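PDB 2G7S: transcriptional regulator, TetR family from Agrobacterium tumefaciens, which is probably a dimeric DNA-binding regulator of transcription, with an N-terminal helix-turn-helix domain and a helical C-terminal domain that, as in relatives, may sense a small ligand. Local coordinates for residues R18-R23 against N27-A32; H101-C106 against S171-G176; Q62-A67 against V121-A126; G90-C95 against A179-I184. All coordinates share one frame; numbering follows the deposited sequence. Where two conformers were deposited one is given.

Contact 1 of 4, residues R18-R23 against N27-A32; sequences RTLIIR and NSFSYA
The CA atoms of Leu20 and Phe29 are 6.4 Å apart and those of Ile21 and Ser28 6.9 Å, as the chain leaves helix 6-24 and doubles back beside its last turns. Phe29 carries the contact. Its CB meets Leu20 CB at 3.7 Å, and Leu20 CD1 lies almost as close to that same Phe29 CB. Farther along the ring, Phe29 CE2 touches Ile21 CG1 at 3.8 Å and Ile21 CD1 at 3.9 Å. Both aliphatic chains cross the aromatic side chain at a slant. Phe29 CG sits between its own N and carbonyl carbon (chi1 72°), which turns the ring in against the helix. Ser28 OG lies 3.6 Å from Leu20 O, but its hydrogen bond goes to Gly25 O.

Around the contact, Ile21 also packs on Val56 and Leu109. Lys52 makes a cation-pi contact with Phe29 and donates a hydrogen bond to Phe29 O. Ser30 is the N-cap of helix 31-38, which starts the helix-turn-helix of this TetR-type domain. No direct hydrogen bond links the two segments. A water bridges them, donating to Ser28 O and accepting weakly from Arg23 NH2. The direct contact is thus mainly apolar, while Lys52 serves both the ring and the backbone of Phe29.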
loop_
_atom_site.group_PDB
_atom_site.type_symbol
_atom_site.label_atom_id
_atom_site.label_comp_id
_atom_site.label_asym_id
_atom_site.label_seq_id
_atom_site.Cartn_x
_atom_site.Cartn_y
_atom_site.Cartn_z
ATOM N N ARG A 18 -4.236 -3.506 -17.834
ATOM C CA ARG A 18 -4.811 -3.527 -16.448
ATOM C C ARG A 18 -4.233 -4.753 -15.704
ATOM O O ARG A 18 -3.821 -4.644 -14.534
ATOM C CB ARG A 18 -6.316 -3.587 -16.498
ATOM C CG ARG A 18 -6.777 -3.337 -15.049
ATOM C CD ARG A 18 -8.155 -3.371 -14.641
ATOM N NE ARG A 18 -9.029 -2.644 -15.508
ATOM C CZ ARG A 18 -10.362 -2.582 -15.295
ATOM N NH1 ARG A 18 -10.872 -3.207 -14.226
ATOM N NH2 ARG A 18 -11.145 -1.938 -16.176
ATOM N N THR A 19 -4.228 -5.926 -16.336
ATOM C CA THR A 19 -3.718 -7.091 -15.637
ATOM C C THR A 19 -2.244 -6.915 -15.297
ATOM O O THR A 19 -1.815 -7.222 -14.185
ATOM C CB THR A 19 -3.936 -8.317 -16.548
ATOM O OG1 THR A 19 -5.340 -8.439 -16.761
ATOM C CG2 THR A 19 -3.386 -9.577 -15.939
ATOM N N LEU A 20 -1.468 -6.341 -16.224
ATOM C CA LEU A 20 -0.029 -6.165 -15.956
ATOM C C LEU A 20 0.208 -5.145 -14.827
ATOM O O LEU A 20 1.107 -5.311 -14.006
ATOM C CB LEU A 20 0.776 -5.737 -17.229
ATOM C CG LEU A 20 0.635 -6.757 -18.412
ATOM C CD1 LEU A 20 1.390 -6.182 -19.592
ATOM C CD2 LEU A 20 1.217 -8.124 -17.962
ATOM N N ILE A 21 -0.560 -4.040 -14.837
ATOM C CA ILE A 21 -0.329 -3.003 -13.865
ATOM C C ILE A 21 -0.664 -3.494 -12.432
ATOM O O ILE A 21 -0.023 -3.037 -11.439
ATOM C CB ILE A 21 -1.065 -1.724 -14.255
ATOM C CG1 ILE A 21 -0.298 -0.482 -13.964
ATOM C CG2 ILE A 21 -2.529 -1.808 -13.956
ATOM C CD1 ILE A 21 -0.851 0.797 -14.623
ATOM N N ILE A 22 -1.636 -4.410 -12.315
ATOM C CA ILE A 22 -1.951 -4.958 -11.002
ATOM C C ILE A 22 -0.849 -5.842 -10.445
ATOM O O ILE A 22 -0.749 -6.059 -9.211
ATOM C CB ILE A 22 -3.363 -5.623 -11.078
ATOM C CG1 ILE A 22 -4.414 -4.550 -11.244
ATOM C CG2 ILE A 22 -3.660 -6.436 -9.811
ATOM C CD1 ILE A 22 -5.748 -5.166 -11.702
ATOM N N ARG A 23 0.019 -6.352 -11.311
ATOM C CA ARG A 23 1.144 -7.126 -10.814
ATOM C C ARG A 23 2.266 -6.298 -10.225
ATOM O O ARG A 23 2.950 -6.722 -9.295
ATOM C CB ARG A 23 1.716 -8.033 -11.902
ATOM C CG ARG A 23 0.778 -9.210 -12.252
ATOM C CD ARG A 23 0.978 -9.657 -13.668
ATOM N NE ARG A 23 2.360 -9.758 -14.139
ATOM C CZ ARG A 23 2.928 -8.857 -14.943
ATOM N NH1 ARG A 23 2.261 -7.782 -15.264
ATOM N NH2 ARG A 23 4.155 -9.022 -15.417
ATOM N N ASN A 27 5.592 1.037 -13.838
ATOM C CA ASN A 27 6.904 0.803 -14.464
ATOM C C ASN A 27 7.238 -0.659 -14.602
ATOM O O ASN A 27 8.385 -1.018 -14.941
ATOM C CB ASN A 27 7.988 1.566 -13.704
ATOM C CG ASN A 27 7.956 3.048 -14.000
ATOM O OD1 ASN A 27 8.113 3.423 -15.169
ATOM N ND2 ASN A 27 7.736 3.893 -12.979
ATOM N N SER A 28 6.277 -1.523 -14.317
ATOM C CA SER A 28 6.560 -2.961 -14.340
ATOM C C SER A 28 6.208 -3.598 -15.679
ATOM O O SER A 28 6.359 -4.834 -15.803
ATOM C CB SER A 28 5.710 -3.661 -13.302
ATOM O OG SER A 28 4.320 -3.683 -13.571
ATOM N N PHE A 29 5.661 -2.836 -16.624
ATOM C CA PHE A 29 5.324 -3.380 -17.960
ATOM C C PHE A 29 5.703 -2.392 -19.029
ATOM O O PHE A 29 5.841 -1.198 -18.765
ATOM C CB PHE A 29 3.846 -3.770 -18.048
ATOM C CG PHE A 29 2.935 -2.601 -18.100
ATOM C CD1 PHE A 29 2.471 -2.171 -19.338
ATOM C CD2 PHE A 29 2.587 -1.835 -16.952
ATOM C CE1 PHE A 29 1.655 -1.057 -19.493
ATOM C CE2 PHE A 29 1.801 -0.701 -17.122
ATOM C CZ PHE A 29 1.301 -0.300 -18.344
ATOM N N SER A 30 5.884 -2.933 -20.246
ATOM C CA SER A 30 6.283 -2.136 -21.382
ATOM C C SER A 30 5.276 -2.416 -22.515
ATOM O O SER A 30 4.493 -3.403 -22.495
ATOM C CB SER A 30 7.625 -2.579 -21.950
ATOM O OG SER A 30 7.590 -3.958 -22.272
ATOM N N TYR A 31 5.379 -1.611 -23.564
ATOM C CA TYR A 31 4.593 -1.945 -24.773
ATOM C C TYR A 31 5.031 -3.284 -25.346
ATOM O O TYR A 31 4.177 -4.015 -25.874
ATOM C CB TYR A 31 4.760 -0.845 -25.852
ATOM C CG TYR A 31 3.911 0.366 -25.626
ATOM C CD1 TYR A 31 3.332 0.636 -24.356
ATOM C CD2 TYR A 31 3.606 1.234 -26.681
ATOM C CE1 TYR A 31 2.547 1.770 -24.177
ATOM C CE2 TYR A 31 2.798 2.359 -26.515
ATOM C CZ TYR A 31 2.282 2.623 -25.252
ATOM O OH TYR A 31 1.480 3.705 -25.088
ATOM N N ALA A 32 6.313 -3.662 -25.183
ATOM C CA ALA A 32 6.700 -5.026 -25.663
ATOM C C ALA A 32 5.893 -6.162 -24.973
ATOM O O ALA A 32 5.553 -7.222 -25.558
ATOM C CB ALA A 32 8.183 -5.283 -25.501
HETATM O O HOH W 1 6.310 -7.525 -17.506
#

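Contact 2 of 4, residues H101-C106 against S171-G176; sequences HPFCVC and SARAHG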
loop_
_atom_site.group_PDB
_atom_site.type_symbol
_atom_site.label_atom_id
_atom_site.label_comp_id
_atom_site.label_asym_id
_atom_site.label_seq_id
_atom_site.Cartn_x
_atom_site.Cartn_y
_atom_site.Cartn_z
ATOM N N HIS A 101 -7.031 -10.218 -10.599
ATOM C CA HIS A 101 -6.933 -8.796 -10.211
ATOM C C HIS A 101 -7.062 -8.672 -8.643
ATOM O O HIS A 101 -7.997 -8.112 -8.126
ATOM C CB HIS A 101 -8.103 -8.036 -10.850
ATOM C CG HIS A 101 -8.011 -7.879 -12.363
ATOM N ND1 HIS A 101 -8.921 -7.127 -13.077
ATOM C CD2 HIS A 101 -7.052 -8.252 -13.254
ATOM C CE1 HIS A 101 -8.589 -7.135 -14.360
ATOM N NE2 HIS A 101 -7.467 -7.827 -14.499
ATOM N N PRO A 102 -6.106 -9.241 -7.881
ATOM C CA PRO A 102 -6.170 -9.305 -6.428
ATOM C C PRO A 102 -5.671 -8.024 -5.747
ATOM O O PRO A 102 -5.338 -8.061 -4.576
ATOM C CB PRO A 102 -5.232 -10.477 -6.082
ATOM C CG PRO A 102 -4.115 -10.286 -7.137
ATOM C CD PRO A 102 -4.898 -9.941 -8.405
ATOM N N PHE A 103 -5.627 -6.908 -6.461
ATOM C CA PHE A 103 -5.166 -5.650 -5.861
ATOM C C PHE A 103 -5.902 -4.533 -6.602
ATOM O O PHE A 103 -6.134 -4.655 -7.824
ATOM C CB PHE A 103 -3.649 -5.484 -6.007
ATOM C CG PHE A 103 -2.968 -4.791 -4.815
ATOM C CD1 PHE A 103 -2.312 -5.509 -3.849
ATOM C CD2 PHE A 103 -2.968 -3.419 -4.716
ATOM C CE1 PHE A 103 -1.665 -4.906 -2.786
ATOM C CE2 PHE A 103 -2.295 -2.798 -3.673
ATOM C CZ PHE A 103 -1.681 -3.525 -2.707
ATOM N N CYS A 104 -6.215 -3.457 -5.916
ATOM C CA CYS A 104 -6.830 -2.292 -6.541
ATOM C C CYS A 104 -5.756 -1.550 -7.392
ATOM O O CYS A 104 -4.675 -1.239 -6.902
ATOM C CB CYS A 104 -7.348 -1.409 -5.415
ATOM S SG CYS A 104 -7.882 0.244 -6.060
ATOM N N VAL A 105 -6.069 -1.278 -8.665
ATOM C CA VAL A 105 -5.160 -0.538 -9.541
ATOM C C VAL A 105 -4.767 0.777 -8.916
ATOM O O VAL A 105 -3.602 1.198 -9.010
ATOM C CB VAL A 105 -5.971 -0.253 -10.864
ATOM C CG1 VAL A 105 -5.251 0.803 -11.726
ATOM C CG2 VAL A 105 -6.237 -1.536 -11.659
ATOM N N CYS A 106 -5.757 1.468 -8.315
ATOM C CA CYS A 106 -5.470 2.824 -7.822
ATOM C C CYS A 106 -4.670 2.743 -6.522
ATOM O O CYS A 106 -3.772 3.559 -6.300
ATOM C CB CYS A 106 -6.725 3.621 -7.605
ATOM S SG CYS A 106 -7.442 4.067 -9.225
ATOM N N SER A 171 -1.059 -6.645 2.971
ATOM C CA SER A 171 -0.638 -7.815 3.788
ATOM C C SER A 171 -0.988 -9.125 3.100
ATOM O O SER A 171 -0.190 -10.060 3.180
ATOM C CB SER A 171 -1.236 -7.780 5.206
ATOM O OG SER A 171 -0.503 -6.781 5.949
ATOM N N ALA A 172 -2.145 -9.185 2.407
ATOM C CA ALA A 172 -2.505 -10.465 1.717
ATOM C C ALA A 172 -1.452 -10.754 0.619
ATOM O O ALA A 172 -1.039 -11.917 0.449
ATOM C CB ALA A 172 -3.885 -10.353 1.149
ATOM N N ARG A 173 -1.046 -9.708 -0.091
ATOM C CA ARG A 173 -0.027 -9.876 -1.177
ATOM C C ARG A 173 1.359 -10.255 -0.538
ATOM O O ARG A 173 2.124 -11.046 -1.115
ATOM C CB ARG A 173 0.032 -8.574 -2.019
ATOM C CG ARG A 173 1.275 -8.585 -2.969
ATOM C CD ARG A 173 1.040 -7.560 -4.078
ATOM N NE ARG A 173 0.091 -8.139 -5.028
ATOM C CZ ARG A 173 -0.237 -7.600 -6.235
ATOM N NH1 ARG A 173 0.290 -6.399 -6.579
ATOM N NH2 ARG A 173 -1.054 -8.223 -7.074
ATOM N N ALA A 174 1.683 -9.666 0.629
ATOM C CA ALA A 174 2.992 -9.915 1.318
ATOM C C ALA A 174 3.030 -11.239 2.080
ATOM O O ALA A 174 3.153 -12.291 1.503
ATOM C CB ALA A 174 3.289 -8.772 2.279
ATOM N N HIS A 175 3.018 -11.199 3.405
ATOM C CA HIS A 175 3.360 -12.428 4.136
ATOM C C HIS A 175 2.226 -13.450 4.089
ATOM O O HIS A 175 2.062 -14.321 4.997
ATOM C CB HIS A 175 3.856 -12.097 5.525
ATOM C CG HIS A 175 2.856 -11.311 6.295
ATOM N ND1 HIS A 175 2.412 -10.067 5.879
ATOM C CD2 HIS A 175 2.244 -11.567 7.470
ATOM C CE1 HIS A 175 1.525 -9.623 6.750
ATOM N NE2 HIS A 175 1.402 -10.517 7.717
ATOM N N GLY A 176 1.529 -13.425 2.947
ATOM C CA GLY A 176 0.819 -14.595 2.415
ATOM C C GLY A 176 -0.627 -14.645 2.757
ATOM O O GLY A 176 -1.031 -14.113 3.818
#
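Arg173 reaches Phe103 through an extended start and a late bend. Its CG is anti to the backbone N (chi1 168°), and the chain then turns at chi3 (-76°), bringing the guanidinium up beside the CB-CG-CD1 side of Phe103. Phe103 CD1 stands 3.6 Å above one face of the guanidinium, displaced toward its rim. The ring and guanidinium planes are 30° apart, so this is a tilted contact. Phe103 CD1 is 3.8 Å from both Arg173 NE and Arg173 CZ. The aliphatic part joins in: Arg173 CD is 4.0 Å from Phe103 CE1. The long axes of the two side chains cross at about a right angle. At the end of the arginine, Arg173 NH2 meets Pro102 CG at 3.7 Å.

No hydrogen bond runs between the two segments. Arg173 NH1 instead donates to Ile22 O of helix 6-24 and to Ser111 O of the second subunit. Phe103 is buried, and its other neighbours include Ile22, Leu108, Met169 and Leu170. The backbone of helix 154-173 ends here, and Arg173 O accepts a hydrogen bond from Arg125 of the second subunit.

Phe103 lies against one face of the cation and Pro102 touches its NH2 end, while NH1 serves two backbone carbonyls. These carbonyls, in different chains, should limit rotation of the guanidinium. One side chain thus ties the DNA-binding end, the C-terminal domain and the dimer interface together. The carbonyl oxygens probably stabilise its positive charge.

Contact 3 of 4, residues Q62-A67 against V121-A126; sequences QYRQEA and VLEVRA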
loop_
_atom_site.group_PDB
_atom_site.type_symbol
_atom_site.label_atom_id
_atom_site.label_comp_id
_atom_site.label_asym_id
_atom_site.label_seq_id
_atom_site.Cartn_x
_atom_site.Cartn_y
_atom_site.Cartn_z
ATOM N N GLN A 62 -11.372 3.868 -16.732
ATOM C CA GLN A 62 -12.315 2.739 -16.949
ATOM C C GLN A 62 -12.416 1.939 -15.633
ATOM O O GLN A 62 -13.514 1.438 -15.268
ATOM C CB GLN A 62 -11.735 1.827 -18.035
ATOM C CG GLN A 62 -12.544 0.549 -18.337
ATOM C CD GLN A 62 -11.790 -0.227 -19.407
ATOM O OE1 GLN A 62 -10.777 -0.910 -19.140
ATOM N NE2 GLN A 62 -12.225 -0.070 -20.634
ATOM N N TYR A 63 -11.286 1.752 -14.946
ATOM C CA TYR A 63 -11.299 0.963 -13.683
ATOM C C TYR A 63 -12.214 1.708 -12.662
ATOM O O TYR A 63 -12.995 1.080 -11.935
ATOM C CB TYR A 63 -9.853 0.906 -13.113
ATOM C CG TYR A 63 -9.869 0.406 -11.703
ATOM C CD1 TYR A 63 -9.935 -0.988 -11.448
ATOM C CD2 TYR A 63 -9.781 1.304 -10.616
ATOM C CE1 TYR A 63 -9.940 -1.454 -10.133
ATOM C CE2 TYR A 63 -9.731 0.814 -9.265
ATOM C CZ TYR A 63 -9.841 -0.550 -9.057
ATOM O OH TYR A 63 -9.861 -1.104 -7.762
ATOM N N ARG A 64 -12.085 3.024 -12.575
ATOM C CA ARG A 64 -12.895 3.761 -11.622
ATOM C C ARG A 64 -14.364 3.634 -12.034
ATOM O O ARG A 64 -15.221 3.339 -11.187
ATOM C CB ARG A 64 -12.476 5.196 -11.569
ATOM C CG ARG A 64 -11.113 5.334 -10.913
ATOM C CD ARG A 64 -10.707 6.813 -11.017
ATOM N NE ARG A 64 -11.632 7.615 -10.218
ATOM C CZ ARG A 64 -11.887 8.911 -10.424
ATOM N NH1 ARG A 64 -11.287 9.613 -11.410
ATOM N NH2 ARG A 64 -12.777 9.527 -9.636
ATOM N N GLN A 65 -14.665 3.803 -13.319
ATOM C CA GLN A 65 -16.087 3.713 -13.782
ATOM C C GLN A 65 -16.667 2.380 -13.307
ATOM O O GLN A 65 -17.789 2.342 -12.688
ATOM C CB GLN A 65 -16.179 3.857 -15.337
ATOM C CG GLN A 65 -16.049 5.251 -15.898
ATOM C CD GLN A 65 -16.196 5.255 -17.423
ATOM O OE1 GLN A 65 -15.588 4.419 -18.136
ATOM N NE2 GLN A 65 -16.975 6.202 -17.933
ATOM N N GLU A 66 -15.917 1.292 -13.480
ATOM C CA GLU A 66 -16.367 -0.016 -13.074
ATOM C C GLU A 66 -16.453 -0.088 -11.557
ATOM O O GLU A 66 -17.363 -0.743 -11.010
ATOM C CB GLU A 66 -15.394 -1.070 -13.595
ATOM C CG GLU A 66 -15.487 -1.224 -15.104
ATOM C CD GLU A 66 -14.357 -2.151 -15.606
ATOM O OE1 GLU A 66 -13.752 -2.933 -14.822
ATOM O OE2 GLU A 66 -14.075 -2.084 -16.796
ATOM N N ALA A 67 -15.537 0.560 -10.844
ATOM C CA ALA A 67 -15.511 0.406 -9.379
ATOM C C ALA A 67 -16.697 1.100 -8.822
ATOM O O ALA A 67 -17.357 0.570 -7.922
ATOM C CB ALA A 67 -14.229 0.974 -8.785
ATOM N N VAL A 121 -1.665 10.737 -11.850
ATOM C CA VAL A 121 -1.881 11.046 -10.419
ATOM C C VAL A 121 -3.281 11.629 -10.186
ATOM O O VAL A 121 -3.953 11.299 -9.212
ATOM C CB VAL A 121 -0.792 12.007 -9.907
ATOM C CG1 VAL A 121 -1.065 12.459 -8.440
ATOM C CG2 VAL A 121 0.564 11.309 -10.037
ATOM N N LEU A 122 -3.746 12.481 -11.130
ATOM C CA LEU A 122 -5.080 13.071 -10.969
ATOM C C LEU A 122 -6.125 11.945 -10.896
ATOM O O LEU A 122 -7.057 12.019 -10.064
ATOM C CB LEU A 122 -5.405 14.009 -12.167
ATOM C CG LEU A 122 -4.609 15.269 -12.245
ATOM C CD1 LEU A 122 -5.033 15.989 -13.607
ATOM C CD2 LEU A 122 -4.919 16.170 -11.054
ATOM N N GLU A 123 -6.029 10.963 -11.800
ATOM C CA GLU A 123 -7.018 9.882 -11.816
ATOM C C GLU A 123 -6.958 9.031 -10.533
ATOM O O GLU A 123 -8.002 8.657 -9.946
ATOM C CB GLU A 123 -6.781 8.973 -13.027
ATOM C CG GLU A 123 -7.145 9.625 -14.378
ATOM C CD GLU A 123 -8.642 9.697 -14.641
ATOM O OE1 GLU A 123 -9.392 8.926 -14.025
ATOM O OE2 GLU A 123 -9.038 10.525 -15.506
ATOM N N VAL A 124 -5.750 8.778 -10.085
ATOM C CA VAL A 124 -5.585 7.944 -8.856
ATOM C C VAL A 124 -6.176 8.685 -7.658
ATOM O O VAL A 124 -6.915 8.094 -6.835
ATOM C CB VAL A 124 -4.099 7.628 -8.634
ATOM C CG1 VAL A 124 -3.879 6.945 -7.286
ATOM C CG2 VAL A 124 -3.622 6.715 -9.797
ATOM N N ARG A 125 -5.853 9.961 -7.509
ATOM C CA ARG A 125 -6.366 10.693 -6.341
ATOM C C ARG A 125 -7.862 10.794 -6.413
ATOM O O ARG A 125 -8.516 10.751 -5.352
ATOM C CB ARG A 125 -5.673 12.073 -6.229
ATOM C CG ARG A 125 -4.219 11.988 -5.790
ATOM C CD ARG A 125 -3.501 13.329 -5.697
ATOM N NE ARG A 125 -2.254 13.096 -4.940
ATOM C CZ ARG A 125 -1.136 13.837 -4.983
ATOM N NH1 ARG A 125 -0.138 13.554 -4.189
ATOM N NH2 ARG A 125 -1.004 14.789 -5.926
ATOM N N ALA A 126 -8.442 10.913 -7.605
ATOM C CA ALA A 126 -9.894 11.003 -7.746
ATOM C C ALA A 126 -10.566 9.718 -7.246
ATOM O O ALA A 126 -11.684 9.776 -6.670
ATOM C CB ALA A 126 -10.268 11.302 -9.194
#
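Arg64 meets Glu123 and Ala126 by crossing from helix 52-77 to helix 118-144. It was modelled in two conformers, and this account holds for one of them. From CB the chain leads toward the other helix, then bends at chi3 (65°). Arg64 CD passes 3.4 Å from the backbone atom Glu123 O. Arg64 NE lies 3.8 Å from that same Glu123 O. Beyond it the guanidinium lays one face over Ala126. The approach of Ala126 CB to the group is too short to be trusted in detail. Arg64 NH1 reaches Glu123 OE1 at 3.3 Å, in a salt bridge whose hydrogen bond is weak, with an N-H...O angle of 154°. OE1 sits at the guanidinium edge, near its plane, but the carboxylate plane is turned 57° from it. Arg64 NH2 is close to Ala126 O, yet the angle is poor and no bond forms.

The glutamate bends at its chi2 and also packs on Val60 and Ser61, so its side chain rests against helix 52-77. The contact is at the surface. With a long bond, twisted planes and a second arginine conformer, the ion pair is probably a modest and mobile link between the two helices.

Contact 4 of 4, residues G90-C95 against A179-I184; sequences GYWEGC and ATFGAI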
loop_
_atom_site.group_PDB
_atom_site.type_symbol
_atom_site.label_atom_id
_atom_site.label_comp_id
_atom_site.label_asym_id
_atom_site.label_seq_id
_atom_site.Cartn_x
_atom_site.Cartn_y
_atom_site.Cartn_z
ATOM N N GLY A 90 -16.645 -8.408 1.063
ATOM C CA GLY A 90 -16.774 -9.699 0.344
ATOM C C GLY A 90 -16.353 -9.609 -1.108
ATOM O O GLY A 90 -15.744 -10.568 -1.664
ATOM N N TYR A 91 -16.634 -8.469 -1.727
ATOM C CA TYR A 91 -16.237 -8.262 -3.126
ATOM C C TYR A 91 -14.715 -8.361 -3.212
ATOM O O TYR A 91 -14.182 -9.072 -4.066
ATOM C CB TYR A 91 -16.700 -6.869 -3.557
ATOM C CG TYR A 91 -15.941 -6.356 -4.762
ATOM C CD1 TYR A 91 -16.160 -6.894 -6.056
ATOM C CD2 TYR A 91 -14.952 -5.400 -4.601
ATOM C CE1 TYR A 91 -15.412 -6.392 -7.143
ATOM C CE2 TYR A 91 -14.231 -4.928 -5.675
ATOM C CZ TYR A 91 -14.466 -5.410 -6.908
ATOM O OH TYR A 91 -13.629 -4.855 -7.949
ATOM N N TRP A 92 -13.988 -7.704 -2.320
ATOM C CA TRP A 92 -12.506 -7.755 -2.406
ATOM C C TRP A 92 -11.977 -9.168 -2.058
ATOM O O TRP A 92 -11.021 -9.634 -2.665
ATOM C CB TRP A 92 -11.859 -6.692 -1.520
ATOM C CG TRP A 92 -11.749 -5.455 -2.274
ATOM C CD1 TRP A 92 -12.366 -4.227 -2.006
ATOM C CD2 TRP A 92 -10.964 -5.253 -3.466
ATOM N NE1 TRP A 92 -12.006 -3.308 -2.998
ATOM C CE2 TRP A 92 -11.162 -3.919 -3.901
ATOM C CE3 TRP A 92 -10.100 -6.083 -4.190
ATOM C CZ2 TRP A 92 -10.524 -3.394 -5.035
ATOM C CZ3 TRP A 92 -9.494 -5.568 -5.342
ATOM C CH2 TRP A 92 -9.756 -4.230 -5.756
ATOM N N GLU A 93 -12.617 -9.839 -1.096
ATOM C CA GLU A 93 -12.209 -11.220 -0.833
ATOM C C GLU A 93 -12.368 -12.087 -2.041
ATOM O O GLU A 93 -11.475 -12.948 -2.347
ATOM C CB GLU A 93 -13.037 -11.819 0.306
ATOM C CG GLU A 93 -12.670 -11.180 1.605
ATOM C CD GLU A 93 -13.546 -11.626 2.797
ATOM O OE1 GLU A 93 -14.708 -12.038 2.562
ATOM O OE2 GLU A 93 -13.046 -11.587 3.933
ATOM N N GLY A 94 -13.452 -11.911 -2.783
ATOM C CA GLY A 94 -13.596 -12.703 -4.028
ATOM C C GLY A 94 -12.533 -12.356 -5.072
ATOM O O GLY A 94 -12.086 -13.230 -5.831
ATOM N N CYS A 95 -12.202 -11.085 -5.192
ATOM C CA CYS A 95 -11.136 -10.689 -6.156
ATOM C C CYS A 95 -9.810 -11.305 -5.755
ATOM O O CYS A 95 -8.998 -11.736 -6.630
ATOM C CB CYS A 95 -10.944 -9.154 -6.094
ATOM S SG CYS A 95 -12.349 -8.262 -6.919
ATOM N N ALA A 179 -6.947 -15.604 3.951
ATOM C CA ALA A 179 -7.778 -15.179 5.080
ATOM C C ALA A 179 -7.315 -13.856 5.627
ATOM O O ALA A 179 -8.070 -13.278 6.349
ATOM C CB ALA A 179 -7.687 -16.200 6.233
ATOM N N THR A 180 -6.117 -13.377 5.275
ATOM C CA THR A 180 -5.624 -12.114 5.833
ATOM C C THR A 180 -6.563 -10.943 5.605
ATOM O O THR A 180 -6.744 -10.103 6.501
ATOM C CB THR A 180 -4.246 -11.843 5.172
ATOM O OG1 THR A 180 -3.357 -12.813 5.728
ATOM C CG2 THR A 180 -3.743 -10.538 5.420
ATOM N N PHE A 181 -7.114 -10.832 4.395
ATOM C CA PHE A 181 -7.872 -9.620 4.087
ATOM C C PHE A 181 -9.081 -9.484 5.008
ATOM O O PHE A 181 -9.288 -8.404 5.633
ATOM C CB PHE A 181 -8.312 -9.611 2.617
ATOM C CG PHE A 181 -9.038 -8.343 2.215
ATOM C CD1 PHE A 181 -8.344 -7.200 1.844
ATOM C CD2 PHE A 181 -10.410 -8.295 2.237
ATOM C CE1 PHE A 181 -9.041 -6.011 1.505
ATOM C CE2 PHE A 181 -11.107 -7.140 1.915
ATOM C CZ PHE A 181 -10.428 -5.989 1.542
ATOM N N GLY A 182 -9.840 -10.569 5.191
ATOM C CA GLY A 182 -10.962 -10.513 6.104
ATOM C C GLY A 182 -10.547 -10.391 7.568
ATOM O O GLY A 182 -11.189 -9.719 8.383
ATOM N N ALA A 183 -9.443 -11.068 7.926
ATOM C CA ALA A 183 -9.010 -11.031 9.322
ATOM C C ALA A 183 -8.633 -9.622 9.750
ATOM O O ALA A 183 -8.700 -9.278 10.963
ATOM C CB ALA A 183 -7.796 -11.927 9.507
ATOM N N ILE A 184 -8.217 -8.792 8.794
ATOM C CA ILE A 184 -7.841 -7.428 9.140
ATOM C C ILE A 184 -9.050 -6.483 9.041
ATOM O O ILE A 184 -9.149 -5.555 9.909
ATOM C CB ILE A 184 -6.705 -6.946 8.217
ATOM C CG1 ILE A 184 -5.427 -7.694 8.596
ATOM C CG2 ILE A 184 -6.500 -5.427 8.267
ATOM C CD1 ILE A 184 -4.344 -7.568 7.546
HETATM O O HOH W 2 -10.504 -12.973 3.782
#
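Phe181 points its ring at Trp92 and Glu93 across two nearly antiparallel helices. The segment axes come within 9.9 Å, and their directions differ by 159°. Phe181 CG is anti to the backbone N (chi1 -177°), which sends the ring straight out toward helix 81-98. The far end of the ring lands beside the base of the tryptophan: Phe181 CZ and Phe181 CE2 each lie 3.5 Å from Trp92 CB. The indole leads away from there. Its five-membered ring and the phenyl ring are 5.8 Å apart between centroids, with planes at 51°, so they meet at a slant.

Glu93 CG touches the same ring nearer its root, 3.7 Å from Phe181 CD2. This CG is anti to the carbonyl carbon of Glu93, and the chain stays extended beyond it. This carries the carboxylate past the ring to the backbone of helix 180-192. There Glu93 OE2 comes 3.2 Å from Gly182 CA, where no side chain intervenes. A water joins the two helices: it donates to Glu93 OE2 at 2.9 Å and accepts from Gly182 N at 2.9 Å. Glu93 OE1 has its own partner, a salt bridge to Arg186.

Phe181 also packs on Ile89, Ile96 and Ala168, and Tyr88 meets the indole edge-to-face. An apolar layer thus lies within the bundle, bordered by a polar carboxylate. Such antiparallel packing of helices is characteristic of the all-helical C-terminal domain of TetR-family regulators.

Along the chain, contact 1 closes before the others open. It lies in the DNA-binding part, about 24 Å between centres from contact 4 in the C-terminal domain. Contact 2 stands between them, about 15 Å from contact 1 and 10 Å from contact 4. Its two segments fall between 90-95 and 179-184 in sequence, and contact 3 alternates with both contacts 2 and 4. Helix 52-77 carries one side of contact 3 and receives Arg18 of helix 6-24 through Glu66 and Gln62. Tyr63 also packs against Cys104 and Trp92. The contacts therefore form a connected path from the helix-turn-helix region to the C-terminal bundle, a plausible route for coupling the two parts.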